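Local coordinates for protein HIAXHD3 (Humicola insolens, PDB 3ZXK) that probably removes arabinofuranose side chains from xylan as a family 43 glycoside hydrolase, here with an active site engineered to add endo-xylanase activity, at residues D16-L20 / Y31-T35; R177-Y183 / F225-A230; Q189-A194 / L206-P210. All blocks are in the same frame, centred on the assembly; numbering follows the deposited sequence. Where two conformers were deposited one is given.

Interaction 1 (D16-L20 / Y31-T35)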
ATOM      1  N   ASP A  16      -5.370   1.535  -2.489  1.00  6.32           N
ATOM      2  CA  ASP A  16      -4.271   2.426  -2.125  1.00  5.80           C
ATOM      3  C   ASP A  16      -2.900   1.745  -2.283  1.00  5.15           C
ATOM      4  O   ASP A  16      -2.509   0.957  -1.434  1.00  4.82           O
ATOM      5  CB  ASP A  16      -4.500   2.853  -0.675  1.00  5.75           C
ATOM      6  CG  ASP A  16      -3.464   3.788  -0.149  1.00  5.05           C
ATOM      7  OD1 ASP A  16      -3.007   4.667  -0.907  1.00  5.60           O
ATOM      8  OD2 ASP A  16      -3.146   3.661   1.057  1.00  5.83           O
ATOM      9  N   HIS A  17      -2.158   2.105  -3.332  1.00  5.12           N
ATOM     10  CA  HIS A  17      -0.818   1.511  -3.657  1.00  4.57           C
ATOM     11  C   HIS A  17       0.083   2.632  -4.127  1.00  4.99           C
ATOM     12  O   HIS A  17       0.423   2.735  -5.310  1.00  5.80           O
ATOM     13  CB  HIS A  17      -0.930   0.318  -4.636  1.00  4.90           C
ATOM     14  CG  HIS A  17      -1.257  -0.999  -3.957  1.00  5.60           C
ATOM     15  ND1 HIS A  17      -0.363  -1.666  -3.182  1.00  6.38           N
ATOM     16  CD2 HIS A  17      -2.426  -1.738  -3.919  1.00  6.21           C
ATOM     17  CE1 HIS A  17      -0.937  -2.788  -2.696  1.00  6.30           C
ATOM     18  NE2 HIS A  17      -2.197  -2.834  -3.151  1.00  7.28           N
ATOM     19  N   PRO A  18       0.473   3.519  -3.204  1.00  5.27           N
ATOM     20  CA  PRO A  18       1.187   4.743  -3.579  1.00  5.47           C
ATOM     21  C   PRO A  18       2.649   4.557  -3.924  1.00  5.64           C
ATOM     22  O   PRO A  18       3.233   3.494  -3.646  1.00  5.49           O
ATOM     23  CB  PRO A  18       1.135   5.576  -2.294  1.00  5.94           C
ATOM     24  CG  PRO A  18       1.132   4.550  -1.214  1.00  5.86           C
ATOM     25  CD  PRO A  18       0.220   3.475  -1.753  1.00  5.83           C
ATOM     26  N   ALA A  19       3.236   5.603  -4.518  1.00  5.98           N
ATOM     27  CA  ALA A  19       4.677   5.652  -4.828  1.00  6.57           C
ATOM     28  C   ALA A  19       5.161   4.486  -5.682  1.00  6.37           C
ATOM     29  O   ALA A  19       6.250   3.948  -5.484  1.00  7.75           O
ATOM     30  CB  ALA A  19       5.518   5.792  -3.562  1.00  7.11           C
ATOM     31  N   LEU A  20       4.358   4.130  -6.672  1.00  5.40           N
ATOM     32  CA  LEU A  20       4.581   2.916  -7.434  1.00  5.13           C
ATOM     33  C   LEU A  20       5.871   2.949  -8.245  1.00  5.84           C
ATOM     34  O   LEU A  20       6.284   4.012  -8.725  1.00  6.73           O
ATOM     35  CB  LEU A  20       3.355   2.612  -8.307  1.00  5.76           C
ATOM     36  CG  LEU A  20       3.087   3.542  -9.499  1.00  6.29           C
ATOM     37  CD1 LEU A  20       3.746   2.993 -10.767  1.00  6.05           C
ATOM     38  CD2 LEU A  20       1.587   3.729  -9.704  1.00  7.87           C
ATOM     39  N   TYR A  31       4.808  -4.408  -9.819  1.00  4.34           N
ATOM     40  CA  TYR A  31       4.457  -3.068  -9.290  1.00  4.12           C
ATOM     41  C   TYR A  31       4.789  -3.136  -7.822  1.00  4.31           C
ATOM     42  O   TYR A  31       4.336  -4.052  -7.121  1.00  4.74           O
ATOM     43  CB  TYR A  31       2.948  -2.928  -9.476  1.00  4.14           C
ATOM     44  CG  TYR A  31       2.211  -1.690  -9.011  1.00  4.79           C
ATOM     45  CD1 TYR A  31       2.281  -1.231  -7.690  1.00  4.90           C
ATOM     46  CD2 TYR A  31       1.349  -1.043  -9.890  1.00  6.49           C
ATOM     47  CE1 TYR A  31       1.523  -0.139  -7.264  1.00  4.16           C
ATOM     48  CE2 TYR A  31       0.609   0.050  -9.470  1.00  5.74           C
ATOM     49  CZ  TYR A  31       0.686   0.490  -8.177  1.00  4.92           C
ATOM     50  OH  TYR A  31      -0.097   1.580  -7.868  1.00  5.60           O
ATOM     51  N   SER A  32       5.598  -2.193  -7.363  1.00  4.17           N
ATOM     52  CA  SER A  32       6.006  -2.086  -5.967  1.00  4.50           C
ATOM     53  C   SER A  32       5.460  -0.795  -5.358  1.00  4.76           C
ATOM     54  O   SER A  32       5.554   0.252  -5.988  1.00  5.13           O
ATOM     55  CB  SER A  32       7.533  -2.130  -5.899  1.00  5.55           C
ATOM     56  OG  SER A  32       8.018  -1.907  -4.586  1.00  8.19           O
ATOM     57  N   SER A  33       4.921  -0.859  -4.140  1.00  5.37           N
ATOM     58  CA  SER A  33       4.292   0.302  -3.486  1.00  5.13           C
ATOM     59  C   SER A  33       4.793   0.560  -2.061  1.00  5.54           C
ATOM     60  O   SER A  33       5.539  -0.268  -1.489  1.00  5.75           O
ATOM     61  CB  SER A  33       2.752   0.237  -3.534  1.00  5.43           C
ATOM     62  OG  SER A  33       2.262  -0.818  -2.726  1.00  6.98           O
ATOM     63  N   SER A  34       4.376   1.704  -1.494  1.00  5.60           N
ATOM     64  CA  SER A  34       4.829   2.122  -0.166  0.64  5.76           C
ATOM     65  C   SER A  34       3.778   1.940   0.908  1.00  5.64           C
ATOM     66  O   SER A  34       2.564   2.107   0.673  1.00  6.53           O
ATOM     67  CB  SER A  34       5.208   3.588  -0.220  0.64  6.69           C
ATOM     68  OG  SER A  34       6.182   3.768  -1.212  0.64  9.89           O
ATOM     69  N   THR A  35       4.254   1.585   2.103  1.00  5.12           N
ATOM     70  CA  THR A  35       3.357   1.156   3.174  1.00  4.39           C
ATOM     71  C   THR A  35       3.609   1.781   4.543  1.00  4.21           C
ATOM     72  O   THR A  35       2.981   1.383   5.494  1.00  3.95           O
ATOM     73  CB  THR A  35       3.440  -0.369   3.356  1.00  4.53           C
ATOM     74  OG1 THR A  35       4.797  -0.785   3.141  1.00  4.97           O
ATOM     75  CG2 THR A  35       2.526  -1.100   2.325  1.00  5.82           C
TER
HETATM   76  O   HOH W   1       7.683   2.876  -3.265  1.00  9.64           O

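Interaction 2 (R177-Y183 / F225-A230)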
ATOM      1  N   ARG A 177      30.137   5.783  -5.486  1.00 11.89           N
ATOM      2  CA  ARG A 177      30.296   7.160  -5.937  1.00 13.00           C
ATOM      3  C   ARG A 177      28.936   7.862  -5.931  1.00 11.98           C
ATOM      4  O   ARG A 177      27.927   7.197  -6.154  1.00  9.82           O
ATOM      5  CB  ARG A 177      30.853   7.145  -7.367  1.00 15.79           C
ATOM      6  CG  ARG A 177      30.939   8.505  -7.995  1.00 18.76           C
ATOM      7  CD  ARG A 177      31.544   8.464  -9.384  1.00 25.31           C
ATOM      8  NE  ARG A 177      31.259   9.723 -10.066  1.00 29.30           N
ATOM      9  CZ  ARG A 177      31.490   9.965 -11.353  1.00 33.09           C
ATOM     10  NH1 ARG A 177      32.024   9.030 -12.132  1.00 36.55           N
ATOM     11  NH2 ARG A 177      31.186  11.152 -11.859  1.00 36.74           N
ATOM     12  N   VAL A 178      28.903   9.176  -5.649  1.00 11.56           N
ATOM     13  CA  VAL A 178      27.681   9.981  -5.870  1.00 10.31           C
ATOM     14  C   VAL A 178      27.997  11.217  -6.706  1.00 10.33           C
ATOM     15  O   VAL A 178      28.996  11.904  -6.461  1.00 11.43           O
ATOM     16  CB  VAL A 178      26.968  10.430  -4.566  1.00 12.92           C
ATOM     17  CG1 VAL A 178      25.678  11.204  -4.886  1.00 16.14           C
ATOM     18  CG2 VAL A 178      26.612   9.238  -3.709  1.00 14.05           C
ATOM     19  N   GLN A 179      27.168  11.472  -7.721  1.00  8.97           N
ATOM     20  CA  GLN A 179      27.173  12.792  -8.363  1.00  9.68           C
ATOM     21  C   GLN A 179      26.006  13.599  -7.795  1.00  9.05           C
ATOM     22  O   GLN A 179      24.838  13.222  -7.950  1.00  7.95           O
ATOM     23  CB  GLN A 179      27.080  12.702  -9.899  1.00 10.98           C
ATOM     24  CG  GLN A 179      27.119  14.063 -10.583  1.00 12.18           C
ATOM     25  CD  GLN A 179      28.502  14.687 -10.551  1.00 15.25           C
ATOM     26  OE1 GLN A 179      29.521  13.975 -10.514  1.00 18.04           O
ATOM     27  NE2 GLN A 179      28.554  16.018 -10.562  1.00 18.44           N
ATOM     28  N   GLN A 180      26.317  14.710  -7.145  1.00 10.01           N
ATOM     29  CA  GLN A 180      25.276  15.550  -6.575  1.00 10.63           C
ATOM     30  C   GLN A 180      24.744  16.526  -7.614  1.00  9.81           C
ATOM     31  O   GLN A 180      25.490  16.983  -8.506  1.00 10.55           O
ATOM     32  CB  GLN A 180      25.799  16.309  -5.357  1.00 13.51           C
ATOM     33  CG  GLN A 180      26.469  15.379  -4.360  1.00 17.01           C
ATOM     34  CD  GLN A 180      26.260  15.791  -2.923  1.00 23.55           C
ATOM     35  OE1 GLN A 180      26.221  16.982  -2.605  1.00 27.08           O
ATOM     36  NE2 GLN A 180      26.121  14.799  -2.037  1.00 29.96           N
ATOM     37  N   ARG A 181      23.452  16.829  -7.493  1.00  9.67           N
ATOM     38  CA  ARG A 181      22.810  17.881  -8.268  1.00  9.62           C
ATOM     39  C   ARG A 181      22.922  17.606  -9.776  1.00  9.23           C
ATOM     40  O   ARG A 181      23.338  18.486 -10.540  1.00 10.18           O
ATOM     41  CB  ARG A 181      23.412  19.252  -7.878  1.00 11.64           C
ATOM     42  CG  ARG A 181      22.464  20.422  -8.007  1.00 13.30           C
ATOM     43  CD  ARG A 181      23.142  21.718  -7.544  1.00 17.49           C
ATOM     44  NE  ARG A 181      22.365  22.894  -7.926  1.00 25.14           N
ATOM     45  CZ  ARG A 181      21.357  23.404  -7.218  1.00 25.69           C
ATOM     46  NH1 ARG A 181      20.991  22.843  -6.071  1.00 27.12           N
ATOM     47  NH2 ARG A 181      20.713  24.476  -7.665  1.00 28.47           N
ATOM     48  N   VAL A 182      22.565  16.394 -10.204  1.00  8.25           N
ATOM     49  CA  VAL A 182      22.489  16.066 -11.638  1.00  8.33           C
ATOM     50  C   VAL A 182      21.338  16.814 -12.313  1.00  7.95           C
ATOM     51  O   VAL A 182      21.316  16.950 -13.540  1.00  8.71           O
ATOM     52  CB  VAL A 182      22.359  14.538 -11.885  1.00  8.05           C
ATOM     53  CG1 VAL A 182      23.452  13.806 -11.132  1.00  8.29           C
ATOM     54  CG2 VAL A 182      20.966  13.967 -11.504  1.00  7.24           C
ATOM     55  N   TYR A 183      20.351  17.221 -11.505  1.00  7.77           N
ATOM     56  CA  TYR A 183      19.240  18.053 -11.957  1.00  7.96           C
ATOM     57  C   TYR A 183      18.786  18.963 -10.813  1.00  8.29           C
ATOM     58  O   TYR A 183      18.562  18.494  -9.694  1.00  8.82           O
ATOM     59  CB  TYR A 183      18.024  17.205 -12.413  1.00  7.61           C
ATOM     60  CG  TYR A 183      16.895  18.108 -12.893  1.00  7.54           C
ATOM     61  CD1 TYR A 183      17.017  18.821 -14.097  1.00  8.19           C
ATOM     62  CD2 TYR A 183      15.753  18.317 -12.115  1.00  7.66           C
ATOM     63  CE1 TYR A 183      16.018  19.675 -14.519  1.00  8.84           C
ATOM     64  CE2 TYR A 183      14.751  19.174 -12.528  1.00  8.71           C
ATOM     65  CZ  TYR A 183      14.896  19.862 -13.717  1.00  9.23           C
ATOM     66  OH  TYR A 183      13.878  20.699 -14.112  1.00 12.96           O
ATOM     67  N   PHE A 225      25.429   9.864 -14.906  1.00  9.33           N
ATOM     68  CA  PHE A 225      25.619  10.970 -13.995  1.00  9.74           C
ATOM     69  C   PHE A 225      25.173  12.298 -14.602  1.00 10.10           C
ATOM     70  O   PHE A 225      25.192  13.330 -13.921  1.00 11.70           O
ATOM     71  CB  PHE A 225      27.088  11.034 -13.542  1.00 10.43           C
ATOM     72  CG  PHE A 225      27.530   9.805 -12.796  1.00 10.53           C
ATOM     73  CD1 PHE A 225      26.949   9.479 -11.574  1.00 10.94           C
ATOM     74  CD2 PHE A 225      28.501   8.949 -13.325  1.00 11.57           C
ATOM     75  CE1 PHE A 225      27.331   8.334 -10.888  1.00 10.51           C
ATOM     76  CE2 PHE A 225      28.905   7.821 -12.628  1.00 11.70           C
ATOM     77  CZ  PHE A 225      28.311   7.506 -11.417  1.00 10.95           C
ATOM     78  N   GLY A 226      24.744  12.279 -15.868  1.00  8.76           N
ATOM     79  CA  GLY A 226      24.196  13.483 -16.484  1.00 10.12           C
ATOM     80  C   GLY A 226      25.264  14.511 -16.815  1.00 10.65           C
ATOM     81  O   GLY A 226      26.352  14.151 -17.252  1.00 11.95           O
ATOM     82  N   PRO A 227      24.973  15.812 -16.619  1.00 11.22           N
ATOM     83  CA  PRO A 227      23.738  16.417 -16.100  1.00 10.35           C
ATOM     84  C   PRO A 227      22.515  16.117 -16.957  1.00 10.21           C
ATOM     85  O   PRO A 227      22.644  15.617 -18.091  1.00 11.49           O
ATOM     86  CB  PRO A 227      24.035  17.922 -16.113  1.00 11.97           C
ATOM     87  CG  PRO A 227      25.207  18.090 -17.016  1.00 13.87           C
ATOM     88  CD  PRO A 227      25.992  16.830 -16.951  1.00 12.38           C
ATOM     89  N   TYR A 228      21.343  16.415 -16.409  1.00  9.25           N
ATOM     90  CA  TYR A 228      20.095  16.110 -17.086  1.00  8.20           C
ATOM     91  C   TYR A 228      19.362  17.363 -17.467  1.00  8.65           C
ATOM     92  O   TYR A 228      19.396  18.350 -16.730  1.00  9.95           O
ATOM     93  CB  TYR A 228      19.204  15.295 -16.169  1.00  7.27           C
ATOM     94  CG  TYR A 228      19.661  13.857 -16.000  1.00  6.40           C
ATOM     95  CD1 TYR A 228      20.723  13.519 -15.154  1.00  7.01           C
ATOM     96  CD2 TYR A 228      19.010  12.833 -16.673  1.00  6.23           C
ATOM     97  CE1 TYR A 228      21.123  12.188 -15.002  1.00  6.32           C
ATOM     98  CE2 TYR A 228      19.400  11.501 -16.536  1.00  6.11           C
ATOM     99  CZ  TYR A 228      20.465  11.182 -15.712  1.00  6.40           C
ATOM    100  OH  TYR A 228      20.843   9.858 -15.561  1.00  6.69           O
ATOM    101  N   GLU A 229      18.654  17.295 -18.591  1.00  8.87           N
ATOM    102  CA  GLU A 229      17.715  18.347 -19.001  1.00  9.60           C
ATOM    103  C   GLU A 229      16.286  17.803 -18.936  1.00  8.99           C
ATOM    104  O   GLU A 229      16.094  16.584 -18.983  1.00  8.09           O
ATOM    105  CB  GLU A 229      18.029  18.846 -20.405  1.00 10.25           C
ATOM    106  CG  GLU A 229      17.801  17.821 -21.503  1.00 12.94           C
ATOM    107  CD  GLU A 229      18.101  18.366 -22.871  1.00 15.64           C
ATOM    108  OE1 GLU A 229      18.034  19.598 -23.037  1.00 20.22           O
ATOM    109  OE2 GLU A 229      18.437  17.569 -23.767  1.00 19.47           O
ATOM    110  N   ALA A 230      15.296  18.694 -18.827  1.00  8.54           N
ATOM    111  CA  ALA A 230      13.906  18.286 -18.570  1.00  8.06           C
ATOM    112  C   ALA A 230      12.938  18.674 -19.687  1.00  7.75           C
ATOM    113  O   ALA A 230      13.158  19.662 -20.395  1.00  9.99           O
ATOM    114  CB  ALA A 230      13.411  18.877 -17.254  1.00  8.97           C
TER

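Interaction 3 (Q189-A194 / L206-P210). With XYP (beta-D-xylopyranose), chain C.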
ATOM      1  N   GLN A 189      11.710  25.169  -8.314  1.00 14.51           N
ATOM      2  CA  GLN A 189      10.613  24.267  -7.950  1.00 14.14           C
ATOM      3  C   GLN A 189      11.191  22.984  -7.372  1.00 12.75           C
ATOM      4  O   GLN A 189      12.213  22.474  -7.848  1.00 12.34           O
ATOM      5  CB  GLN A 189       9.768  23.902  -9.175  1.00 16.23           C
ATOM      6  CG  GLN A 189       8.936  25.023  -9.784  1.00 20.20           C
ATOM      7  CD  GLN A 189       8.257  24.607 -11.090  1.00 21.30           C
ATOM      8  OE1 GLN A 189       8.345  23.445 -11.530  1.00 20.58           O
ATOM      9  NE2 GLN A 189       7.600  25.561 -11.733  1.00 26.94           N
ATOM     10  N   THR A 190      10.509  22.441  -6.379  1.00 11.39           N
ATOM     11  CA  THR A 190      10.874  21.155  -5.791  1.00 10.48           C
ATOM     12  C   THR A 190      10.532  19.990  -6.713  1.00 10.15           C
ATOM     13  O   THR A 190       9.408  19.886  -7.192  1.00 10.89           O
ATOM     14  CB  THR A 190      10.126  20.974  -4.470  1.00 11.73           C
ATOM     15  OG1 THR A 190      10.537  22.007  -3.569  1.00 14.88           O
ATOM     16  CG2 THR A 190      10.394  19.589  -3.851  1.00 11.94           C
ATOM     17  N   VAL A 191      11.508  19.128  -6.981  1.00  8.48           N
ATOM     18  CA  VAL A 191      11.188  17.828  -7.543  1.00  8.13           C
ATOM     19  C   VAL A 191      11.598  16.678  -6.614  1.00  8.00           C
ATOM     20  O   VAL A 191      12.427  16.854  -5.716  1.00  9.30           O
ATOM     21  CB  VAL A 191      11.758  17.645  -8.969  1.00  8.10           C
ATOM     22  CG1 VAL A 191      11.247  18.761  -9.896  1.00  8.62           C
ATOM     23  CG2 VAL A 191      13.288  17.613  -8.974  1.00  9.11           C
ATOM     24  N   GLU A 192      10.954  15.528  -6.792  1.00  7.58           N
ATOM     25  CA  GLU A 192      11.224  14.314  -5.994  1.00  6.68           C
ATOM     26  C   GLU A 192      10.670  13.109  -6.774  1.00  6.19           C
ATOM     27  O   GLU A 192      10.377  13.195  -7.957  1.00  6.36           O
ATOM     28  CB  GLU A 192      10.618  14.407  -4.566  1.00  7.55           C
ATOM     29  CG  GLU A 192       9.089  14.431  -4.473  1.00  9.20           C
ATOM     30  CD  GLU A 192       8.550  14.331  -3.038  1.00 12.04           C
ATOM     31  OE1 GLU A 192       9.322  14.406  -2.050  1.00 13.04           O
ATOM     32  OE2 GLU A 192       7.321  14.189  -2.868  1.00 17.43           O
ATOM     33  N   GLY A 193      10.558  11.961  -6.125  1.00  5.97           N
ATOM     34  CA  GLY A 193       9.920  10.799  -6.761  1.00  5.94           C
ATOM     35  C   GLY A 193      10.676  10.126  -7.895  1.00  5.65           C
ATOM     36  O   GLY A 193      10.045   9.455  -8.735  1.00  6.86           O
ATOM     37  N   ALA A 194      12.014  10.239  -7.917  1.00  5.26           N
ATOM     38  CA  ALA A 194      12.842   9.662  -8.976  1.00  5.71           C
ATOM     39  C   ALA A 194      12.555   8.188  -9.321  1.00  5.33           C
ATOM     40  O   ALA A 194      12.451   7.323  -8.451  1.00  5.53           O
ATOM     41  CB  ALA A 194      14.336   9.865  -8.665  1.00  6.05           C
ATOM     42  N   LEU A 206      12.518  10.007 -14.324  1.00  4.77           N
ATOM     43  CA  LEU A 206      11.224  10.642 -14.131  1.00  5.27           C
ATOM     44  C   LEU A 206      11.164  11.225 -12.738  1.00  5.13           C
ATOM     45  O   LEU A 206      11.528  10.551 -11.764  1.00  5.06           O
ATOM     46  CB  LEU A 206      10.102   9.615 -14.288  1.00  6.17           C
ATOM     47  CG  LEU A 206       9.294   9.732 -15.572  1.00  8.70           C
ATOM     48  CD1 LEU A 206      10.171   9.393 -16.779  1.00  8.99           C
ATOM     49  CD2 LEU A 206       8.056   8.828 -15.477  1.00 10.16           C
ATOM     50  N   VAL A 207      10.699  12.466 -12.638  1.00  5.56           N
ATOM     51  CA  VAL A 207      10.509  13.122 -11.336  1.00  5.71           C
ATOM     52  C   VAL A 207       9.147  13.792 -11.276  1.00  5.90           C
ATOM     53  O   VAL A 207       8.577  14.120 -12.317  1.00  6.35           O
ATOM     54  CB  VAL A 207      11.630  14.166 -11.019  1.00  5.82           C
ATOM     55  CG1 VAL A 207      13.013  13.528 -11.007  1.00  7.59           C
ATOM     56  CG2 VAL A 207      11.635  15.320 -12.043  1.00  6.45           C
ATOM     57  N   THR A 208       8.641  13.979 -10.064  1.00  6.49           N
ATOM     58  CA  THR A 208       7.398  14.703  -9.844  1.00  6.95           C
ATOM     59  C   THR A 208       7.666  16.054  -9.219  1.00  7.33           C
ATOM     60  O   THR A 208       8.574  16.191  -8.380  1.00  6.79           O
ATOM     61  CB  THR A 208       6.388  13.901  -8.970  1.00  7.99           C
ATOM     62  OG1 THR A 208       5.125  14.590  -8.886  1.00  9.38           O
ATOM     63  CG2 THR A 208       6.894  13.688  -7.549  1.00  8.43           C
ATOM     64  N   ARG A 209       6.843  17.034  -9.609  1.00  7.44           N
ATOM     65  CA  ARG A 209       6.701  18.264  -8.848  1.00  8.35           C
ATOM     66  C   ARG A 209       5.445  18.091  -7.966  1.00  9.05           C
ATOM     67  O   ARG A 209       4.315  18.071  -8.481  1.00  8.98           O
ATOM     68  CB  ARG A 209       6.561  19.466  -9.775  1.00 10.06           C
ATOM     69  CG  ARG A 209       6.416  20.753  -8.970  1.00 12.84           C
ATOM     70  CD  ARG A 209       6.062  21.944  -9.832  1.00 16.40           C
ATOM     71  NE  ARG A 209       4.718  21.843 -10.411  1.00 20.73           N
ATOM     72  CZ  ARG A 209       4.226  22.722 -11.275  1.00 24.04           C
ATOM     73  NH1 ARG A 209       4.964  23.763 -11.639  1.00 26.34           N
ATOM     74  NH2 ARG A 209       3.003  22.570 -11.763  1.00 25.16           N
ATOM     75  N   PRO A 210       5.633  17.896  -6.652  1.00  9.60           N
ATOM     76  CA  PRO A 210       4.462  17.591  -5.835  1.00 10.47           C
ATOM     77  C   PRO A 210       3.440  18.728  -5.875  1.00 10.40           C
ATOM     78  O   PRO A 210       3.842  19.876  -5.733  1.00 11.47           O
ATOM     79  CB  PRO A 210       5.027  17.511  -4.410  1.00 12.27           C
ATOM     80  CG  PRO A 210       6.462  17.237  -4.571  1.00 12.75           C
ATOM     81  CD  PRO A 210       6.890  17.817  -5.888  1.00 10.38           C
TER
HETATM   82  C1  XYP C   2       3.619  16.746  -0.152  1.00 25.23           C
HETATM   83  C2  XYP C   2       4.418  15.568  -0.720  1.00 24.33           C
HETATM   84  C3  XYP C   2       5.297  14.916   0.341  1.00 24.39           C
HETATM   85  C4  XYP C   2       6.258  15.950   0.922  1.00 27.68           C
HETATM   86  C5  XYP C   2       5.738  17.376   0.741  1.00 27.15           C
HETATM   87  O2  XYP C   2       3.543  14.557  -1.229  1.00 20.16           O
HETATM   88  O3  XYP C   2       6.034  13.833  -0.244  1.00 23.45           O
HETATM   89  O4  XYP C   2       6.796  15.354   2.105  1.00 27.62           O
HETATM   90  O5  XYP C   2       4.323  17.394   0.918  1.00 27.25           O

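Interaction 1 (D16-L20 / Y31-T35)
L20 sets its CB methylene over one face of the Y31 ring, 3.7 Å from CB to the ring centroid and displaced toward the rim, a CH-pi contact; these two residues lose the most surface here. From the same leucine, CD2 reaches past the ring to within 3.3 Å of the Y31 OH. Y31 carries CG anti to its backbone N (chi1 178°), which swings the ring toward the loop 16-20 and brings the hydroxyl to the H17 carbonyl. There Y31 OH donates to H17 O at 2.9 Å, in the carbonyl plane and on a lone pair. W53 packs edge-to-face against the same tyrosine.

S34 holds the other end. Its N donates to P18 O at 3.0 Å, with the N-H tilted from the carbonyl plane. The serine side chain was modelled in two conformers, so a water bridge from S34 OG to A19 O and a bond from OG to W84 O, both seen in one copy, are tentative. Between the two ends, H17 ND1 and S33 OG share a nearly straight hydrogen bond of 2.8 Å, the serine oxygen coming to the edge of the imidazole near its plane. L20 CA adds a CA-H...O contact to S32 O at 3.2 Å.

Every touching residue is buried. P18 has its side chain about 7 Å from a bound arabinofuranose, and D16 bonds the backbone of R273, a residue of the glycan pocket. The contact belongs to the entry loop and second strand of the first blade of a five-bladed beta-propeller, the family 43 fold, beside its substrate pocket.

Interaction 2 (R177-Y183 / F225-A230)
The guanidinium of R177 lies flat on the F225 ring where two neighbouring blades of the beta-propeller meet along their outer strands, 175-183 and 228-232. The two planes are 22° apart, and R177 CZ stands 3.9 Å from the ring centroid, over the face, so this is both a stack and a cation-pi contact. The extended arginine chain, CG anti to the backbone N (chi1 174°), carries the guanidinium across to the ring, CD and NE passing F225 CZ. Q179 OE1 lies at the guanidinium edge, in its plane. On the same side of the ring, but off its CD1 rim, Q179 CB is 3.6 Å from F225 CD1.

Farther along, V182 and Y183 form a classic beta bulge, both facing I163. V182 divides its methyls: CG1 packs against F225 O at 3.3 Å, while CG2 touches Y228 CD1 at 3.7 Å, both side chains leaving their strands in the same direction. The Y228 hydroxyl bonds P224 O. Y228 N donates to V182 O at 2.9 Å, just after the cis peptide that precedes P227. Y183 turns its ring edge to Y228 O, and at its far end Y183 OH rests 3.7 Å from the A230 CB methyl.

Interaction 3 (Q189-A194 / L206-P210)
Strands 192-199 and 202-209 are the antiparallel hairpin that opens the fourth blade of the propeller, and this contact is the end of the hairpin that borders the glycan pocket. E192 and T208 form a hydrogen-bonded pair: E192 N donates to T208 O at 2.9 Å, and T208 N to E192 O at 2.8 Å. Their side chains leave the same face of the sheet together, T208 CG2 lying against E192 CG, while T208 OG1 turns to A213 O.

On E192, chi1 of 66° sets CG between the backbone N and the carbonyl carbon; beyond CG the chain is extended, carrying the carboxylate into the pocket. There OE2 accepts a hydrogen bond from O3 of a bound xylopyranose (E192 OE2 to O3 2.9 Å). The ring of P210, another pocket residue, slants across the glutamate chain, its CG 3.6 Å from E192 OE2.

V191 and V207 cross at an angle beside the E192-T208 pair, V191 CB to V207 CG2 at 3.9 Å, and both pack on I163 of the preceding blade. At the outer end the amide of Q189 and the guanidinium of R209 are turned 56° apart. R209 CD is 3.2 Å from Q189 OE1, but the bond from R209 NH1 to that oxygen is weak at 3.4 Å; the closer pair, Q189 NE2 to R209 NH1 at 3.2 Å, is two donors. Y215 also bonds OE1, and D212 holds R209 NE by a salt bridge. The carbonyl oxygen of T190 is buried without a hydrogen-bond partner.

The two oxygens of E192 thus differ: Y142 and N160 grip OE1, which also lies close to the D143 carboxylate, limiting rotation of the group, while OE2 faces the sugar.

Overall arrangement
All three contacts lie in the family 43 beta-propeller. Interaction 1 comes first along the chain, in the first blade; interaction 2 joins strand 175-183 of the third blade to strand 228-232 of the fourth, and interaction 3, the fourth-blade hairpin, falls in the chain between those two segments. Interactions 2 and 3 have centres 14 Å apart and touch, Y183 CD2 packing 4.1 Å from V191 CG2. Interaction 1 lies about 16 Å from interaction 3 between centres, with nearest atoms about 7 Å apart, and 26 Å from interaction 2. Interaction 3 supplies two pocket residues, E192 and P210, and interaction 1 lies close to the bound sugar, while interaction 2 joins blades farther out.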